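Local coordinates for protein 3,6-diketocamphane 1,6-monooxygenase (Pseudomonas putida, PDB 5AEC) that catalyses the FMNH2-dependent Baeyer-Villiger oxidation of a camphor-derived diketone to a lactone, allowing the bacterium to grow on (-)-camphor, at residues 34-39 and 365-370; 47-52 and 110-115; 211-216 and 235-240. One frame throughout, in Å; residues are numbered along the deposited sequence.

Contact 1: residues 34-39 and 365-370; sequences DSVGID and ISKEVA
The S366 side chain lies over the turn V36-G37-I38, its CB 3.9 Å from I38 CG1 and its hydroxyl directed at the V36 carbonyl. The turn is a Schellman motif ending helix 19-35: G37 N reaches D34 O, I38 N returns to the carbonyl of the residue just before D34, and G37 has the positive phi (78°) of the C-prime position. Segment 365-370 belongs to the last part of helix 355-369, so the contact joins the first and last helices of the chain, packed outside a TIM-type barrel whose closure is seen in the parallel pairing of strands 4-9 and 343-347. I38 and I365 both touch T5 on strand 4-9, which places the join just outside the barrel wall.

The polar link is S366 OG to V36 O, 2.7 Å, with the serine as donor. It meets the oxygen at a C=O...OG angle of 147°, tilted from the carbonyl plane. S366 OG stands anti to its own backbone N (chi1 -180°), which carries the hydroxyl out from the helix to this acceptor. The carbonyl of the first residue beyond helix 19-35 thereby gains a donor from helix 355-369. G37 contributes backbone alone: its C is 3.6 Å from S366 OG. On the more exposed side, K367, modelled in two conformers, runs extended past V36 in the one described. Its ammonium group pairs with E363, while the aliphatic part lies alongside the valine, CE being 4.1 Å from V36 CB.

Contact 2: residues 47-52 and 110-115; sequences ASQIWE and GAYPQA. With PIN (piperazine-N,N'-bis(2-ethanesulfonic acid)), chain C; SO4 (sulfate ion), chain I.
The Q49 side chain is laid over one face of the Y112 ring, with CD 3.3 Å from Y112 CE1. Amide and ring planes are 28° apart, a stacked arrangement, and Q49 CG makes a CH-pi contact 4.0 Å from the ring centroid. The opposite face is covered by the piperazine of the bound buffer molecule, whose C4 is 3.6 Å from Y112 CZ. S48 OG approaches the tyrosine obliquely, 3.8 Å from Y112 CB, and is also close to A115 CB. Both segments follow parallel strands of the TIM-type barrel (40-43 and 105-108), at the C-terminal strand ends where this fold places its active site. A bend at chi2 (-71°) folds the Q49 amide back, and NE2 donates to E52 OE1 at 3.1 Å, meeting it from above the carboxylate plane. With an alanine here, Y112 would probably lose the cover on the face away from the piperazine, and E52 OE1 this amide donor. E52 OE2 in turn bonds Y284 OH, and the E52 side chain is about 4 Å from that of the FMN-binding H10. Farther out, L185 of the second subunit packs on S48 and Q114, and G110 N, 2.9 Å from sulfate O2, shares that ion with A109 N.

Contact 3: residues 211-216 and 235-240; sequences RLAGER and EVYSEA
R211 O accepts the helical bond from E215 N at 2.9 Å while the methyl of A240 presses on the same oxygen from the other helix, CB to O 3.5 Å. That methyl is wedged between successive turns of helix 211-216, since it also touches E215 N and the aliphatic CG atoms of R211 and E215. G214 permits this depth: its CA is only 4.5 Å from that of Y237, and a CB on it would fall 2.3 Å from Y237 O, a clash. Instead G214 CA makes a CA-H...O contact with Y237 O at 3.5 Å. The axes of segments 211-216 and 235-240 come within 7.1 Å, with a signed crossing angle of -28°. They belong to successive helices of the beta/alpha barrel, with the intervening strand 219-223 lying parallel to 198-202 and 254-261 in the wall. Y237 fills the side toward the connecting loop. A chi1 of 177° swings its ring away from its own backbone N and across to helix 211-216, where A213 CB meets the edge in plane, 3.7 Å from CE1; its hydroxyl is bonded to F218 O, just before strand 219-223. On the other side of the seam, V236 CG1 packs 3.6 Å from R211 N and lies over one face of the guanidinium, in one of the two arginine conformers modelled. The V236 side chain also lies close to N206, an FMN-binding residue.

In the fold
Contact 1 spans most of the chain, and both other contacts are nested within the loop it closes; contact 2 is complete before contact 3 opens. The three are well separated. The centres of contacts 1 and 2 are 31 Å apart, on opposite sides of the chain's centre. Those of contacts 1 and 3 are 29 Å apart. Contacts 2 and 3 have centres 27 Å apart and nearest atoms still about 11 Å apart. Contact 2 borders the flavin site through E52, about 5 Å from S44 between side chains. Contact 3 adjoins the 201-209 FMN-binding segment; the A213 side chain is about 14 Å from a bound piperazine buffer molecule. Contact 1 lies away from the annotated flavin residues.

Contact 1: residues 34-39 and 365-370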
loop_
_atom_site.group_PDB
_atom_site.type_symbol
_atom_site.label_atom_id
_atom_site.label_comp_id
_atom_site.label_asym_id
_atom_site.label_seq_id
_atom_site.Cartn_x
_atom_site.Cartn_y
_atom_site.Cartn_z
ATOM N N ASP A 34 0.223 -5.989 19.912
ATOM C CA ASP A 34 0.489 -7.424 19.702
ATOM C C ASP A 34 1.187 -8.013 20.954
ATOM O O ASP A 34 0.786 -9.060 21.440
ATOM C CB ASP A 34 1.358 -7.616 18.490
ATOM C CG ASP A 34 1.638 -9.085 18.171
ATOM O OD1 ASP A 34 0.703 -9.866 17.994
ATOM O OD2 ASP A 34 2.820 -9.442 18.007
ATOM N N SER A 35 2.195 -7.316 21.478
ATOM C CA SER A 35 2.969 -7.808 22.638
ATOM C C SER A 35 2.143 -7.988 23.914
ATOM O O SER A 35 2.507 -8.796 24.740
ATOM C CB SER A 35 4.163 -6.892 22.939
ATOM O OG SER A 35 3.745 -5.688 23.521
ATOM N N VAL A 36 1.066 -7.224 24.094
ATOM C CA VAL A 36 0.206 -7.327 25.289
ATOM C C VAL A 36 -1.115 -8.042 25.072
ATOM O O VAL A 36 -2.038 -7.921 25.879
ATOM C CB VAL A 36 -0.013 -5.948 25.977
ATOM C CG1 VAL A 36 1.323 -5.321 26.314
ATOM C CG2 VAL A 36 -0.876 -4.994 25.144
ATOM N N GLY A 37 -1.201 -8.787 23.971
ATOM C CA GLY A 37 -2.324 -9.649 23.686
ATOM C C GLY A 37 -3.564 -8.958 23.170
ATOM O O GLY A 37 -4.650 -9.515 23.264
ATOM N N ILE A 38 -3.430 -7.757 22.605
ATOM C CA ILE A 38 -4.582 -7.112 21.957
ATOM C C ILE A 38 -4.889 -7.914 20.673
ATOM O O ILE A 38 -3.976 -8.297 19.918
ATOM C CB ILE A 38 -4.318 -5.613 21.744
ATOM C CG1 ILE A 38 -4.386 -4.935 23.109
ATOM C CG2 ILE A 38 -5.293 -4.974 20.755
ATOM C CD1 ILE A 38 -4.025 -3.469 23.152
ATOM N N ASP A 39 -6.165 -8.152 20.440
ATOM C CA ASP A 39 -6.603 -9.135 19.421
ATOM C C ASP A 39 -6.632 -8.558 17.999
ATOM O O ASP A 39 -6.331 -9.261 17.031
ATOM C CB ASP A 39 -7.979 -9.681 19.797
ATOM C CG ASP A 39 -8.483 -10.735 18.800
ATOM O OD1 ASP A 39 -7.825 -11.771 18.704
ATOM O OD2 ASP A 39 -9.507 -10.501 18.116
ATOM N N ILE A 365 -5.652 -2.701 30.385
ATOM C CA ILE A 365 -6.937 -3.024 29.793
ATOM C C ILE A 365 -6.909 -4.458 29.297
ATOM O O ILE A 365 -7.819 -5.238 29.592
ATOM C CB ILE A 365 -7.323 -2.078 28.636
ATOM C CG1 ILE A 365 -7.559 -0.660 29.174
ATOM C CG2 ILE A 365 -8.600 -2.565 27.928
ATOM C CD1 ILE A 365 -7.294 0.444 28.165
ATOM N N SER A 366 -5.862 -4.787 28.568
ATOM C CA SER A 366 -5.775 -6.074 27.918
ATOM C C SER A 366 -5.560 -7.264 28.866
ATOM O O SER A 366 -6.174 -8.330 28.650
ATOM C CB SER A 366 -4.673 -6.072 26.874
ATOM O OG SER A 366 -4.610 -7.353 26.244
ATOM N N LYS A 367 -4.713 -7.075 29.890
ATOM C CA LYS A 367 -4.340 -8.152 30.818
ATOM C C LYS A 367 -5.196 -8.199 32.099
ATOM O O LYS A 367 -5.507 -9.278 32.583
ATOM C CB LYS A 367 -2.848 -8.048 31.184
ATOM C CG LYS A 367 -1.937 -8.252 29.962
ATOM C CD LYS A 367 -0.533 -8.730 30.295
ATOM C CE LYS A 367 0.454 -8.363 29.198
ATOM N NZ LYS A 367 1.841 -8.779 29.511
ATOM N N GLU A 368 -5.580 -7.042 32.638
ATOM C CA GLU A 368 -6.274 -6.983 33.932
ATOM C C GLU A 368 -7.781 -6.762 33.831
ATOM O O GLU A 368 -8.513 -7.218 34.688
ATOM C CB GLU A 368 -5.619 -5.929 34.854
ATOM C CG GLU A 368 -4.164 -6.262 35.199
ATOM C CD GLU A 368 -3.543 -5.479 36.358
ATOM O OE1 GLU A 368 -4.262 -4.718 37.031
ATOM O OE2 GLU A 368 -2.310 -5.638 36.598
ATOM N N VAL A 369 -8.256 -6.047 32.805
ATOM C CA VAL A 369 -9.684 -5.693 32.702
ATOM C C VAL A 369 -10.477 -6.697 31.885
ATOM O O VAL A 369 -11.423 -7.323 32.387
ATOM C CB VAL A 369 -9.906 -4.299 32.087
ATOM C CG1 VAL A 369 -11.397 -3.999 31.933
ATOM C CG2 VAL A 369 -9.221 -3.227 32.912
ATOM N N ALA A 370 -10.055 -6.878 30.640
ATOM C CA ALA A 370 -10.799 -7.668 29.664
ATOM C C ALA A 370 -11.077 -9.113 30.066
ATOM O O ALA A 370 -12.198 -9.600 29.866
ATOM C CB ALA A 370 -10.100 -7.648 28.314
#

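Contact 2: residues 47-52 and 110-115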
loop_
_atom_site.group_PDB
_atom_site.type_symbol
_atom_site.label_atom_id
_atom_site.label_comp_id
_atom_site.label_asym_id
_atom_site.label_seq_id
_atom_site.Cartn_x
_atom_site.Cartn_y
_atom_site.Cartn_z
ATOM N N ALA A 47 -8.392 10.767 3.096
ATOM C CA ALA A 47 -7.537 11.531 2.171
ATOM C C ALA A 47 -7.609 13.044 2.424
ATOM O O ALA A 47 -6.740 13.763 1.957
ATOM C CB ALA A 47 -7.958 11.248 0.740
ATOM N N SER A 48 -8.631 13.515 3.132
ATOM C CA SER A 48 -8.874 14.978 3.272
ATOM C C SER A 48 -8.685 15.543 4.661
ATOM O O SER A 48 -8.771 16.764 4.821
ATOM C CB SER A 48 -10.277 15.359 2.778
ATOM O OG SER A 48 -11.308 14.837 3.605
ATOM N N GLN A 49 -8.404 14.693 5.662
ATOM C CA GLN A 49 -8.456 15.125 7.057
ATOM C C GLN A 49 -7.082 15.332 7.693
ATOM O O GLN A 49 -6.133 14.612 7.379
ATOM C CB GLN A 49 -9.233 14.101 7.879
ATOM C CG GLN A 49 -10.717 14.021 7.544
ATOM C CD GLN A 49 -11.443 15.258 8.019
ATOM O OE1 GLN A 49 -11.773 16.143 7.236
ATOM N NE2 GLN A 49 -11.674 15.332 9.313
ATOM N N ILE A 50 -7.009 16.241 8.655
ATOM C CA ILE A 50 -5.750 16.569 9.336
ATOM C C ILE A 50 -5.452 15.597 10.472
ATOM O O ILE A 50 -4.362 15.035 10.532
ATOM C CB ILE A 50 -5.785 17.998 9.909
ATOM C CG1 ILE A 50 -5.996 19.006 8.779
ATOM C CG2 ILE A 50 -4.484 18.322 10.617
ATOM C CD1 ILE A 50 -4.850 19.032 7.805
ATOM N N TRP A 51 -6.413 15.433 11.384
ATOM C CA TRP A 51 -6.222 14.568 12.558
ATOM C C TRP A 51 -6.235 13.098 12.149
ATOM O O TRP A 51 -5.525 12.276 12.727
ATOM C CB TRP A 51 -7.288 14.789 13.653
ATOM C CG TRP A 51 -7.170 16.056 14.457
ATOM C CD1 TRP A 51 -7.619 17.310 14.097
ATOM C CD2 TRP A 51 -6.600 16.195 15.765
ATOM N NE1 TRP A 51 -7.346 18.210 15.103
ATOM C CE2 TRP A 51 -6.723 17.557 16.135
ATOM C CE3 TRP A 51 -5.987 15.307 16.661
ATOM C CZ2 TRP A 51 -6.256 18.052 17.356
ATOM C CZ3 TRP A 51 -5.521 15.814 17.890
ATOM C CH2 TRP A 51 -5.690 17.170 18.222
ATOM N N GLU A 52 -7.074 12.772 11.186
ATOM C CA GLU A 52 -7.195 11.382 10.717
ATOM C C GLU A 52 -6.406 11.318 9.427
ATOM O O GLU A 52 -6.952 11.443 8.356
ATOM C CB GLU A 52 -8.678 11.006 10.557
ATOM C CG GLU A 52 -9.599 11.272 11.750
ATOM C CD GLU A 52 -10.282 12.654 11.754
ATOM O OE1 GLU A 52 -9.774 13.590 11.107
ATOM O OE2 GLU A 52 -11.332 12.807 12.421
ATOM N N GLY A 110 -17.532 6.399 2.714
ATOM C CA GLY A 110 -16.768 7.601 2.964
ATOM C C GLY A 110 -17.700 8.744 3.320
ATOM O O GLY A 110 -18.629 9.057 2.558
ATOM N N ALA A 111 -17.454 9.341 4.475
ATOM C CA ALA A 111 -18.336 10.375 5.068
ATOM C C ALA A 111 -17.833 11.819 4.906
ATOM O O ALA A 111 -18.410 12.716 5.510
ATOM C CB ALA A 111 -18.534 10.085 6.556
ATOM N N TYR A 112 -16.795 12.039 4.086
ATOM C CA TYR A 112 -16.160 13.331 3.914
ATOM C C TYR A 112 -16.309 13.744 2.447
ATOM O O TYR A 112 -15.605 13.231 1.577
ATOM C CB TYR A 112 -14.693 13.252 4.336
ATOM C CG TYR A 112 -14.576 13.035 5.804
ATOM C CD1 TYR A 112 -14.597 14.111 6.676
ATOM C CD2 TYR A 112 -14.557 11.752 6.351
ATOM C CE1 TYR A 112 -14.498 13.914 8.055
ATOM C CE2 TYR A 112 -14.496 11.552 7.737
ATOM C CZ TYR A 112 -14.490 12.651 8.578
ATOM O OH TYR A 112 -14.447 12.480 9.945
ATOM N N PRO A 113 -17.273 14.647 2.156
ATOM C CA PRO A 113 -17.475 15.063 0.766
ATOM C C PRO A 113 -16.238 15.618 0.062
ATOM O O PRO A 113 -16.116 15.434 -1.143
ATOM C CB PRO A 113 -18.598 16.126 0.876
ATOM C CG PRO A 113 -19.358 15.714 2.060
ATOM C CD PRO A 113 -18.336 15.178 3.035
ATOM N N GLN A 114 -15.324 16.284 0.782
ATOM C CA GLN A 114 -14.104 16.801 0.167
ATOM C C GLN A 114 -13.290 15.675 -0.471
ATOM O O GLN A 114 -12.757 15.821 -1.569
ATOM C CB GLN A 114 -13.231 17.546 1.195
ATOM C CG GLN A 114 -13.843 18.844 1.692
ATOM C CD GLN A 114 -12.912 19.624 2.601
ATOM O OE1 GLN A 114 -12.495 19.134 3.651
ATOM N NE2 GLN A 114 -12.558 20.828 2.189
ATOM N N ALA A 115 -13.191 14.541 0.234
ATOM C CA ALA A 115 -12.477 13.405 -0.274
ATOM C C ALA A 115 -13.286 12.746 -1.426
ATOM O O ALA A 115 -12.701 12.329 -2.402
ATOM C CB ALA A 115 -12.203 12.396 0.830
HETATM C C1 PIN C . -18.384 15.861 7.267
HETATM C C2 PIN C . -18.643 15.779 8.781
HETATM N N1 PIN C . -19.034 14.472 9.348
HETATM C C3 PIN C . -19.277 14.688 10.790
HETATM C C4 PIN C . -17.986 13.458 9.151
HETATM C "C1'" PIN C . -18.346 9.913 11.700
HETATM C "C2'" PIN C . -18.593 11.318 12.274
HETATM N "N1'" PIN C . -18.449 12.483 11.358
HETATM C "C3'" PIN C . -18.290 12.185 9.920
HETATM C "C4'" PIN C . -19.602 13.389 11.506
HETATM S S1 PIN C . -17.449 17.230 7.012
HETATM S "S1'" PIN C . -19.228 8.791 12.547
HETATM O O1 PIN C . -16.154 17.056 7.616
HETATM O O2 PIN C . -18.106 18.348 7.623
HETATM O O3 PIN C . -17.173 17.612 5.451
HETATM O "O1'" PIN C . -20.626 9.038 12.300
HETATM O "O2'" PIN C . -18.920 8.932 13.945
HETATM O "O3'" PIN C . -18.870 7.262 12.061
HETATM S S SO4 I . -18.893 5.293 5.843
HETATM O O1 SO4 I . -19.712 4.351 5.042
HETATM O O2 SO4 I . -17.473 5.408 5.440
HETATM O O3 SO4 I . -19.568 6.603 5.761
HETATM O O4 SO4 I . -18.847 4.758 7.213
#

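Contact 3: residues 211-216 and 235-240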
loop_
_atom_site.group_PDB
_atom_site.type_symbol
_atom_site.label_atom_id
_atom_site.label_comp_id
_atom_site.label_asym_id
_atom_site.label_seq_id
_atom_site.Cartn_x
_atom_site.Cartn_y
_atom_site.Cartn_z
ATOM N N ARG A 211 -28.040 -2.878 9.485
ATOM C CA ARG A 211 -28.986 -3.717 8.735
ATOM C C ARG A 211 -28.258 -4.472 7.632
ATOM O O ARG A 211 -28.415 -5.688 7.508
ATOM C CB ARG A 211 -30.134 -2.887 8.143
ATOM C CG ARG A 211 -31.319 -3.740 7.693
ATOM C CD ARG A 211 -32.536 -2.921 7.285
ATOM N NE ARG A 211 -33.241 -2.339 8.439
ATOM C CZ ARG A 211 -33.332 -1.034 8.700
ATOM N NH1 ARG A 211 -32.770 -0.142 7.894
ATOM N NH2 ARG A 211 -33.992 -0.618 9.771
ATOM N N LEU A 212 -27.464 -3.746 6.836
ATOM C CA LEU A 212 -26.643 -4.355 5.797
ATOM C C LEU A 212 -25.784 -5.464 6.367
ATOM O O LEU A 212 -25.694 -6.557 5.810
ATOM C CB LEU A 212 -25.744 -3.302 5.125
ATOM C CG LEU A 212 -24.751 -3.810 4.055
ATOM C CD1 LEU A 212 -25.494 -4.512 2.934
ATOM C CD2 LEU A 212 -23.909 -2.668 3.495
ATOM N N ALA A 213 -25.144 -5.159 7.489
ATOM C CA ALA A 213 -24.264 -6.093 8.139
ATOM C C ALA A 213 -24.989 -7.358 8.526
ATOM O O ALA A 213 -24.495 -8.446 8.256
ATOM C CB ALA A 213 -23.626 -5.459 9.356
ATOM N N GLY A 214 -26.158 -7.207 9.136
ATOM C CA GLY A 214 -26.987 -8.353 9.493
ATOM C C GLY A 214 -27.390 -9.177 8.272
ATOM O O GLY A 214 -27.168 -10.382 8.244
ATOM N N GLU A 215 -27.918 -8.502 7.249
ATOM C CA GLU A 215 -28.330 -9.149 5.980
ATOM C C GLU A 215 -27.226 -9.998 5.366
ATOM O O GLU A 215 -27.491 -11.094 4.888
ATOM C CB GLU A 215 -28.766 -8.094 4.947
ATOM C CG GLU A 215 -30.098 -7.413 5.246
ATOM C CD GLU A 215 -30.351 -6.129 4.461
ATOM O OE1 GLU A 215 -29.487 -5.685 3.669
ATOM O OE2 GLU A 215 -31.447 -5.559 4.628
ATOM N N ARG A 216 -25.984 -9.502 5.415
ATOM C CA ARG A 216 -24.853 -10.147 4.735
ATOM C C ARG A 216 -23.907 -10.882 5.674
ATOM O O ARG A 216 -22.883 -11.405 5.241
ATOM C CB ARG A 216 -24.099 -9.115 3.895
ATOM C CG ARG A 216 -25.010 -8.395 2.925
ATOM C CD ARG A 216 -24.272 -7.862 1.707
ATOM N NE ARG A 216 -25.174 -7.087 0.848
ATOM C CZ ARG A 216 -24.894 -6.633 -0.372
ATOM N NH1 ARG A 216 -23.711 -6.870 -0.940
ATOM N NH2 ARG A 216 -25.813 -5.921 -1.036
ATOM N N GLU A 235 -30.175 -4.921 17.922
ATOM C CA GLU A 235 -31.536 -5.272 17.555
ATOM C C GLU A 235 -31.678 -5.277 16.023
ATOM O O GLU A 235 -32.108 -6.219 15.435
ATOM C CB GLU A 235 -32.491 -4.240 18.139
ATOM C CG GLU A 235 -33.935 -4.689 18.125
ATOM C CD GLU A 235 -34.902 -3.708 18.726
ATOM O OE1 GLU A 235 -34.770 -2.507 18.561
ATOM O OE2 GLU A 235 -35.832 -4.188 19.364
ATOM N N VAL A 236 -31.289 -4.193 15.397
ATOM C CA VAL A 236 -31.340 -4.104 13.945
ATOM C C VAL A 236 -30.483 -5.212 13.307
ATOM O O VAL A 236 -30.934 -5.911 12.397
ATOM C CB VAL A 236 -30.894 -2.714 13.451
ATOM C CG1 VAL A 236 -30.729 -2.679 11.932
ATOM C CG2 VAL A 236 -31.897 -1.659 13.881
ATOM N N TYR A 237 -29.254 -5.366 13.795
ATOM C CA TYR A 237 -28.334 -6.344 13.242
ATOM C C TYR A 237 -28.912 -7.764 13.316
ATOM O O TYR A 237 -29.010 -8.438 12.296
ATOM C CB TYR A 237 -26.962 -6.271 13.950
ATOM C CG TYR A 237 -25.980 -7.317 13.469
ATOM C CD1 TYR A 237 -25.178 -7.088 12.345
ATOM C CD2 TYR A 237 -25.837 -8.543 14.148
ATOM C CE1 TYR A 237 -24.288 -8.042 11.911
ATOM C CE2 TYR A 237 -24.945 -9.508 13.714
ATOM C CZ TYR A 237 -24.166 -9.248 12.601
ATOM O OH TYR A 237 -23.294 -10.207 12.158
ATOM N N SER A 238 -29.266 -8.218 14.522
ATOM C CA SER A 238 -29.727 -9.603 14.727
ATOM C C SER A 238 -31.044 -9.895 13.987
ATOM O O SER A 238 -31.195 -10.978 13.422
ATOM C CB SER A 238 -29.862 -9.935 16.208
ATOM O OG SER A 238 -30.593 -8.925 16.856
ATOM N N GLU A 239 -31.955 -8.923 13.937
ATOM C CA GLU A 239 -33.207 -9.106 13.219
ATOM C C GLU A 239 -32.945 -9.313 11.722
ATOM O O GLU A 239 -33.509 -10.216 11.096
ATOM C CB GLU A 239 -34.157 -7.941 13.517
ATOM C CG GLU A 239 -34.756 -8.053 14.931
ATOM C CD GLU A 239 -35.741 -6.937 15.295
ATOM O OE1 GLU A 239 -36.018 -6.084 14.433
ATOM O OE2 GLU A 239 -36.243 -6.891 16.448
ATOM N N ALA A 240 -32.056 -8.495 11.165
ATOM C CA ALA A 240 -31.621 -8.662 9.786
ATOM C C ALA A 240 -30.908 -10.006 9.578
ATOM O O ALA A 240 -31.181 -10.715 8.606
ATOM C CB ALA A 240 -30.743 -7.487 9.345
#